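Bradavidin 2 (Bradyrhizobium japonicum, PDB 4GGZ) binds biotin inside a single-chain antiparallel beta-barrel of the avidin family. Local coordinates at residues 74-79 with 89-94. Sequence-based numbering, arbitrary orientation. Where two conformers were deposited one is given.
With BTN (biotin), chain E.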
# COMPACT_ATOMS: atom_id res chain seq x y z
N SER A 74 1.19 12.35 -5.38
CA SER A 74 1.31 11.01 -5.96
C SER A 74 0.33 10.05 -5.29
O SER A 74 -0.21 10.36 -4.22
CB SER A 74 2.76 10.53 -5.82
OG SER A 74 3.09 10.24 -4.46
N PHE A 75 0.06 8.92 -5.96
CA PHE A 75 -0.61 7.80 -5.32
C PHE A 75 -0.04 6.48 -5.81
O PHE A 75 0.51 6.42 -6.91
CB PHE A 75 -2.15 7.86 -5.52
CG PHE A 75 -2.61 7.62 -6.95
CD1 PHE A 75 -2.97 6.34 -7.36
CD2 PHE A 75 -2.70 8.67 -7.88
CE1 PHE A 75 -3.41 6.10 -8.66
CE2 PHE A 75 -3.13 8.42 -9.18
CZ PHE A 75 -3.47 7.14 -9.55
N THR A 76 -0.19 5.42 -5.01
CA THR A 76 0.28 4.10 -5.42
C THR A 76 -0.85 3.08 -5.37
O THR A 76 -1.65 3.14 -4.45
CB THR A 76 1.43 3.69 -4.50
OG1 THR A 76 2.48 4.64 -4.66
CG2 THR A 76 1.95 2.27 -4.84
N ARG A 77 -0.92 2.19 -6.36
CA ARG A 77 -1.85 1.07 -6.34
C ARG A 77 -1.06 -0.23 -6.23
O ARG A 77 -0.25 -0.51 -7.13
CB ARG A 77 -2.68 1.07 -7.63
CG ARG A 77 -3.86 0.12 -7.59
CD ARG A 77 -4.79 0.35 -8.76
NE ARG A 77 -6.04 -0.40 -8.60
CZ ARG A 77 -6.22 -1.64 -9.03
NH1 ARG A 77 -5.23 -2.30 -9.61
NH2 ARG A 77 -7.40 -2.23 -8.86
N TRP A 78 -1.27 -1.00 -5.14
CA TRP A 78 -0.72 -2.36 -5.02
C TRP A 78 -1.73 -3.42 -5.44
O TRP A 78 -2.93 -3.27 -5.19
CB TRP A 78 -0.34 -2.71 -3.57
CG TRP A 78 0.85 -1.99 -3.00
CD1 TRP A 78 2.17 -2.51 -2.88
CD2 TRP A 78 0.88 -0.67 -2.45
NE1 TRP A 78 2.97 -1.56 -2.26
CE2 TRP A 78 2.22 -0.43 -2.01
CE3 TRP A 78 -0.10 0.33 -2.26
CZ2 TRP A 78 2.61 0.79 -1.38
CZ3 TRP A 78 0.32 1.60 -1.67
CH2 TRP A 78 1.65 1.78 -1.22
N VAL A 79 -1.25 -4.45 -6.11
CA VAL A 79 -2.06 -5.60 -6.48
C VAL A 79 -1.32 -6.86 -6.05
O VAL A 79 -0.10 -6.93 -6.21
CB VAL A 79 -2.37 -5.61 -8.01
CG1 VAL A 79 -1.09 -5.48 -8.82
CG2 VAL A 79 -3.16 -6.83 -8.42
N THR A 89 3.22 -8.56 -3.67
CA THR A 89 2.49 -7.59 -4.50
C THR A 89 3.34 -6.93 -5.55
O THR A 89 4.59 -6.99 -5.54
CB THR A 89 1.92 -6.42 -3.66
OG1 THR A 89 2.99 -5.64 -3.09
CG2 THR A 89 0.99 -6.89 -2.55
N SER A 90 2.66 -6.32 -6.51
CA SER A 90 3.29 -5.40 -7.45
C SER A 90 2.58 -4.07 -7.30
O SER A 90 1.38 -4.06 -6.96
CB SER A 90 3.14 -5.90 -8.89
OG SER A 90 3.90 -7.06 -9.10
N TRP A 91 3.28 -2.98 -7.57
CA TRP A 91 2.68 -1.67 -7.41
C TRP A 91 3.06 -0.75 -8.56
O TRP A 91 4.11 -0.91 -9.21
CB TRP A 91 3.05 -1.01 -6.05
CG TRP A 91 4.58 -0.92 -5.78
CD1 TRP A 91 5.32 -1.79 -5.05
CD2 TRP A 91 5.50 0.08 -6.29
NE1 TRP A 91 6.66 -1.42 -5.07
CE2 TRP A 91 6.80 -0.28 -5.82
CE3 TRP A 91 5.37 1.22 -7.11
CZ2 TRP A 91 7.94 0.47 -6.12
CZ3 TRP A 91 6.50 1.98 -7.38
CH2 TRP A 91 7.79 1.58 -6.90
N THR A 92 2.19 0.23 -8.77
CA THR A 92 2.47 1.34 -9.67
C THR A 92 2.24 2.65 -8.92
O THR A 92 1.22 2.81 -8.25
CB THR A 92 1.70 1.26 -11.03
OG1 THR A 92 1.85 2.50 -11.74
CG2 THR A 92 0.23 0.95 -10.85
N LEU A 93 3.22 3.55 -9.02
CA LEU A 93 3.17 4.84 -8.33
C LEU A 93 2.93 5.86 -9.42
O LEU A 93 3.75 5.98 -10.33
CB LEU A 93 4.49 5.11 -7.58
CG LEU A 93 4.80 6.52 -7.04
CD1 LEU A 93 3.95 6.87 -5.87
CD2 LEU A 93 6.30 6.68 -6.61
N PHE A 94 1.78 6.53 -9.36
CA PHE A 94 1.41 7.57 -10.32
C PHE A 94 1.69 8.90 -9.70
O PHE A 94 1.18 9.22 -8.62
CB PHE A 94 -0.09 7.48 -10.62
CG PHE A 94 -0.54 6.13 -11.15
CD1 PHE A 94 -0.80 5.07 -10.27
CD2 PHE A 94 -0.73 5.93 -12.50
CE1 PHE A 94 -1.23 3.84 -10.73
CE2 PHE A 94 -1.16 4.69 -12.98
CZ PHE A 94 -1.43 3.64 -12.09
C11 BTN E . 6.24 9.44 -3.22
O11 BTN E . 7.51 9.24 -3.18
O12 BTN E . 5.74 10.02 -4.22
C10 BTN E . 5.33 9.02 -2.09
C9 BTN E . 5.80 7.77 -1.33
C8 BTN E . 5.78 6.55 -2.26
C7 BTN E . 6.25 5.27 -1.53
C2 BTN E . 6.23 4.06 -2.48
S1 BTN E . 4.73 3.28 -2.54
C6 BTN E . 5.52 1.90 -3.42
C5 BTN E . 6.86 1.67 -2.71
N1 BTN E . 6.71 0.79 -1.58
C3 BTN E . 6.96 1.45 -0.44
O3 BTN E . 6.91 0.83 0.77
N2 BTN E . 7.25 2.71 -0.63
C4 BTN E . 7.24 2.98 -2.07
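W78 and W91 pair across two neighbouring antiparallel strands of the avidin beta-barrel, a hairpin whose inner face helps wall the biotin pocket. Six backbone hydrogen bonds join F75 to F94, R77 to T92 and V79 to S90, both ways in each pair. From its CB, W91 runs into the barrel. That CB sits over one face of the W78 indole, 3.8 Å from the centroid of the five-membered ring, a CH-pi contact. A chi1 of 55° tucks CG in beside both the backbone N and the carbonyl carbon, which turns the indole toward the biotin; W91 CD1 passes 3.7 Å from W78 NE1, the two five-membered rings inclined at 56°. W91 NE1 makes a weak hydrogen bond to G108 O. Biotin C6, in the thiophane ring, sits over the centre of one face of the W91 indole, nearest W91 CD2 at 3.4 Å, and W91 CZ2 reaches C5. Replaced by an alanine, W91 would keep its CB, but biotin C6 would probably lose the indole face it rests on. W78 meets the sulfur with CZ2 and gives its own NE1 proton to D109 OD2. On the outer face, F94 CB rests over the F75 ring. At the pocket's carboxylate end, S74 OG donates a 2.7 Å hydrogen bond to biotin O12.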